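Local coordinates for Ras GTPase-activating-like protein IQGAP2 (Homo sapiens, PDB 5CJP) that probably binds Rho-family GTPases in their GTP-loaded form through a Ras-GAP-related domain, as expected of an IQGAP scaffold protein, at residues N108-R111 / Q112-P116; D185-L188 / N189-S193. One frame throughout, in Å; residues are numbered along the deposited sequence.

How the contacts relate
Contact 1, at the start of helix 111-123, and contact 2, in the C-terminal part of helix 167-193, pack against each other, their centres about 12 Å apart. Leu114 CD2 of contact 1 lies 4.1 Å from Ile191 CG1 of contact 2, and Leu113 O comes within 3.6 Å of Ser190 CB. Helix 222-243 serves both: Leu110 and Ile191 touch Met238, while Leu114 and Val187 touch Ile242. Both contacts fall in the Ras-GAP family region. The residues of the GTP pocket, Asn57, Arg59, Glu60 and Tyr326, belong to neither. Contact 1 also reaches another protein chain through Asn108 and Gln112, whereas contact 2 is touched by no other protein chain of the assembly.

Contact 1. Residues N108-R111 / Q112-P116; sequences NTLR and QLLAP
Leu110 and Leu114, four residues apart where the loop runs into helix 111-123, form the packed part of this contact. Leu110 CD2 lies 4.3 Å from Leu114 CD1, and the two backbones are joined by a hydrogen bond of 2.7 Å from Leu114 N to Leu110 O. The bond bends at the hydrogen, with an N-H...O angle of 134°, although the nitrogen lies nearly in line with the carbonyl. Both leucines hold CG beside their own backbone N, with similar chi1 values of -78° and -67°. Helix 222-243 closes over them: Leu110 rests on Tyr237 and Met238, Leu114 on Ile242.

The loose part is Asn108, exposed and poorly ordered, whose side chain meets Gln112 through CB, 3.7 Å from Gln112 CB. Gln112 and Arg111 are held by partners outside the turn. The Gln112 chain starts with CG opposite the backbone N, then bends, and its OE1 accepts a hydrogen bond from a basic side chain of another protein's chain. The Arg111 chain bends at its third torsion; its NH2 forms a salt bridge with Asp249, and NE a weak hydrogen bond with Ile250 O. Leu110 and Leu114 turn into the helix bundle, while Asn108, Arg111 and Gln112 lie toward the more exposed side, at an irregular helix start where the loop enters helix 111-123 of the all-helical Ras-GAP fold.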
loop_
_atom_site.group_PDB
_atom_site.type_symbol
_atom_site.label_atom_id
_atom_site.label_comp_id
_atom_site.label_asym_id
_atom_site.label_seq_id
_atom_site.Cartn_x
_atom_site.Cartn_y
_atom_site.Cartn_z
ATOM N N ASN E 108 5.816 -0.554 -21.189
ATOM C CA ASN E 108 6.559 0.301 -22.096
ATOM C C ASN E 108 6.312 -0.118 -23.542
ATOM O O ASN E 108 7.091 -0.879 -24.112
ATOM C CB ASN E 108 8.062 0.234 -21.782
ATOM C CG ASN E 108 8.407 0.822 -20.419
ATOM O OD1 ASN E 108 7.884 0.384 -19.391
ATOM N ND2 ASN E 108 9.293 1.818 -20.409
ATOM N N THR E 109 5.217 0.363 -24.124
ATOM C CA THR E 109 4.888 0.051 -25.510
ATOM C C THR E 109 4.729 1.354 -26.285
ATOM O O THR E 109 5.402 1.574 -27.296
ATOM C CB THR E 109 3.589 -0.786 -25.628
ATOM O OG1 THR E 109 3.286 -0.995 -27.017
ATOM C CG2 THR E 109 2.418 -0.084 -24.927
ATOM N N LEU E 110 3.842 2.224 -25.811
ATOM C CA LEU E 110 3.654 3.502 -26.469
ATOM C C LEU E 110 4.785 4.435 -26.062
ATOM O O LEU E 110 5.299 5.192 -26.884
ATOM C CB LEU E 110 2.295 4.115 -26.104
ATOM C CG LEU E 110 1.099 3.505 -26.840
ATOM C CD1 LEU E 110 -0.163 4.238 -26.467
ATOM C CD2 LEU E 110 1.327 3.589 -28.323
ATOM N N ARG E 111 5.181 4.373 -24.793
ATOM C CA ARG E 111 6.265 5.226 -24.331
ATOM C C ARG E 111 7.564 4.678 -24.911
ATOM O O ARG E 111 8.503 5.421 -25.179
ATOM C CB ARG E 111 6.307 5.288 -22.794
ATOM C CG ARG E 111 7.295 4.382 -22.115
ATOM C CD ARG E 111 7.288 4.612 -20.599
ATOM N NE ARG E 111 7.472 6.020 -20.241
ATOM C CZ ARG E 111 7.814 6.455 -19.027
ATOM N NH1 ARG E 111 8.019 5.596 -18.043
ATOM N NH2 ARG E 111 7.947 7.753 -18.783
ATOM N N GLN E 112 7.602 3.374 -25.138
ATOM C CA GLN E 112 8.782 2.760 -25.725
ATOM C C GLN E 112 8.577 2.764 -27.231
ATOM O O GLN E 112 8.856 1.777 -27.905
ATOM C CB GLN E 112 8.929 1.314 -25.238
ATOM C CG GLN E 112 10.155 0.593 -25.772
ATOM C CD GLN E 112 9.926 -0.899 -25.974
ATOM O OE1 GLN E 112 10.075 -1.417 -27.081
ATOM N NE2 GLN E 112 9.576 -1.597 -24.900
ATOM N N LEU E 113 8.085 3.875 -27.764
ATOM C CA LEU E 113 7.821 3.958 -29.198
ATOM C C LEU E 113 7.547 5.399 -29.636
ATOM O O LEU E 113 7.807 5.768 -30.784
ATOM C CB LEU E 113 6.620 3.056 -29.534
ATOM C CG LEU E 113 6.101 2.919 -30.971
ATOM C CD1 LEU E 113 5.201 1.709 -31.071
ATOM C CD2 LEU E 113 5.333 4.152 -31.366
ATOM N N LEU E 114 7.030 6.209 -28.713
ATOM C CA LEU E 114 6.720 7.594 -29.008
ATOM C C LEU E 114 7.565 8.557 -28.205
ATOM O O LEU E 114 7.799 9.684 -28.636
ATOM C CB LEU E 114 5.253 7.888 -28.709
ATOM C CG LEU E 114 4.152 7.249 -29.548
ATOM C CD1 LEU E 114 2.801 7.608 -28.918
ATOM C CD2 LEU E 114 4.240 7.728 -30.992
ATOM N N ALA E 115 8.020 8.109 -27.040
ATOM C CA ALA E 115 8.801 8.951 -26.146
ATOM C C ALA E 115 9.959 9.691 -26.806
ATOM O O ALA E 115 10.089 10.903 -26.643
ATOM C CB ALA E 115 9.305 8.124 -24.959
ATOM N N PRO E 116 10.819 8.980 -27.554
ATOM C CA PRO E 116 11.960 9.609 -28.227
ATOM C C PRO E 116 11.601 10.806 -29.119
ATOM O O PRO E 116 12.138 11.899 -28.931
ATOM C CB PRO E 116 12.560 8.457 -29.020
ATOM C CG PRO E 116 12.283 7.284 -28.146
ATOM C CD PRO E 116 10.855 7.520 -27.739
#

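Contact 2. Residues D185-L188 / N189-S193; sequences DKVL and NSIIS
Lys186 O is gripped twice by Ser190, by the backbone N at 3.3 Å and by the hydroxyl OG at 3.0 Å. The hydroxyl folds back onto its own alpha-helix and adds a second bond to the i to i+4 bond of the backbone; the two donors reach the carbonyl from opposite faces of its plane. A chi1 of -52° puts OG beside the Ser190 backbone N, close to the same acceptor.

The surrounding turns of helix 167-193 are regular: Asn189 N bonds to Asp185 O, Ile191 N to Val187 O, and Ile192 N to Leu188 O at 2.8 Å.

Two apolar pairs run along the helix, each with its side chains abreast and pointing the same way. Val187 CG1 meets Ile191 CD1 at 3.7 Å, and this pair is buried among neighbouring helices: Val187 touches Val117 and Ile121 of helix 111-123 and Val270 of helix 261-278, while Ile191 touches Tyr234 of helix 222-243. Leu188 CD1 approaches Ile192 CG1, and helix 294-311 packs on this second pair through Tyr296 and Tyr307.

Asp185 and Asn189 are more open. Their carboxylate and amide planes stand 61° apart, and Asp185 OD1 and Asn189 OD1, two oxygens, come near each other without a bond; Asp185 OD2 has a weak hydrogen bond with Tyr296 OH instead.

The doubled grip recurs three residues further along: Asn189 O accepts from Ser193 N at 3.0 Å and, across the carbonyl plane, from Ser193 OG at 2.7 Å.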
loop_
_atom_site.group_PDB
_atom_site.type_symbol
_atom_site.label_atom_id
_atom_site.label_comp_id
_atom_site.label_asym_id
_atom_site.label_seq_id
_atom_site.Cartn_x
_atom_site.Cartn_y
_atom_site.Cartn_z
ATOM N N ASP E 185 6.859 13.633 -39.729
ATOM C CA ASP E 185 7.494 12.507 -40.405
ATOM C C ASP E 185 8.291 11.684 -39.399
ATOM O O ASP E 185 8.353 10.456 -39.503
ATOM C CB ASP E 185 8.403 12.983 -41.549
ATOM C CG ASP E 185 8.569 11.927 -42.646
ATOM O OD1 ASP E 185 9.672 11.825 -43.216
ATOM O OD2 ASP E 185 7.589 11.202 -42.951
ATOM N N LYS E 186 8.902 12.353 -38.422
ATOM C CA LYS E 186 9.648 11.640 -37.395
ATOM C C LYS E 186 8.679 10.747 -36.616
ATOM O O LYS E 186 8.940 9.562 -36.431
ATOM C CB LYS E 186 10.349 12.619 -36.453
ATOM C CG LYS E 186 11.547 13.317 -37.086
ATOM C CD LYS E 186 12.420 14.026 -36.071
ATOM C CE LYS E 186 13.694 14.530 -36.746
ATOM N NZ LYS E 186 14.641 15.223 -35.816
ATOM N N VAL E 187 7.551 11.300 -36.178
ATOM C CA VAL E 187 6.563 10.519 -35.447
ATOM C C VAL E 187 6.063 9.352 -36.288
ATOM O O VAL E 187 6.069 8.207 -35.853
ATOM C CB VAL E 187 5.342 11.363 -35.065
ATOM C CG1 VAL E 187 4.266 10.467 -34.504
ATOM C CG2 VAL E 187 5.734 12.429 -34.050
ATOM N N LEU E 188 5.628 9.667 -37.498
ATOM C CA LEU E 188 5.116 8.682 -38.422
ATOM C C LEU E 188 6.056 7.512 -38.642
ATOM O O LEU E 188 5.633 6.360 -38.623
ATOM C CB LEU E 188 4.817 9.342 -39.762
ATOM C CG LEU E 188 4.469 8.378 -40.890
ATOM C CD1 LEU E 188 3.180 7.646 -40.518
ATOM C CD2 LEU E 188 4.324 9.132 -42.208
ATOM N N ASN E 189 7.329 7.787 -38.862
ATOM C CA ASN E 189 8.272 6.702 -39.102
ATOM C C ASN E 189 8.450 5.785 -37.888
ATOM O O ASN E 189 8.615 4.573 -38.049
ATOM C CB ASN E 189 9.622 7.267 -39.575
ATOM C CG ASN E 189 9.572 7.777 -41.028
ATOM O OD1 ASN E 189 10.351 8.648 -41.413
ATOM N ND2 ASN E 189 8.668 7.223 -41.834
ATOM N N SER E 190 8.404 6.350 -36.682
ATOM C CA SER E 190 8.538 5.543 -35.474
ATOM C C SER E 190 7.390 4.544 -35.454
ATOM O O SER E 190 7.588 3.341 -35.247
ATOM C CB SER E 190 8.442 6.416 -34.227
ATOM O OG SER E 190 9.342 7.502 -34.295
ATOM N N ILE E 191 6.184 5.064 -35.668
ATOM C CA ILE E 191 4.985 4.238 -35.690
ATOM C C ILE E 191 5.004 3.188 -36.806
ATOM O O ILE E 191 4.923 1.993 -36.538
ATOM C CB ILE E 191 3.699 5.108 -35.857
ATOM C CG1 ILE E 191 3.591 6.136 -34.720
ATOM C CG2 ILE E 191 2.474 4.215 -35.858
ATOM C CD1 ILE E 191 2.541 7.221 -34.931
ATOM N N ILE E 192 5.126 3.637 -38.050
ATOM C CA ILE E 192 5.100 2.703 -39.180
ATOM C C ILE E 192 6.186 1.625 -39.212
ATOM O O ILE E 192 5.939 0.490 -39.660
ATOM C CB ILE E 192 5.138 3.457 -40.523
ATOM C CG1 ILE E 192 3.861 4.289 -40.680
ATOM C CG2 ILE E 192 5.284 2.468 -41.676
ATOM C CD1 ILE E 192 2.667 3.476 -40.656
ATOM N N SER E 193 7.384 1.951 -38.739
ATOM C CA SER E 193 8.474 0.976 -38.755
ATOM C C SER E 193 8.412 0.018 -37.574
ATOM O O SER E 193 9.131 -0.977 -37.530
ATOM C CB SER E 193 9.827 1.692 -38.753
ATOM O OG SER E 193 10.030 2.382 -37.539
#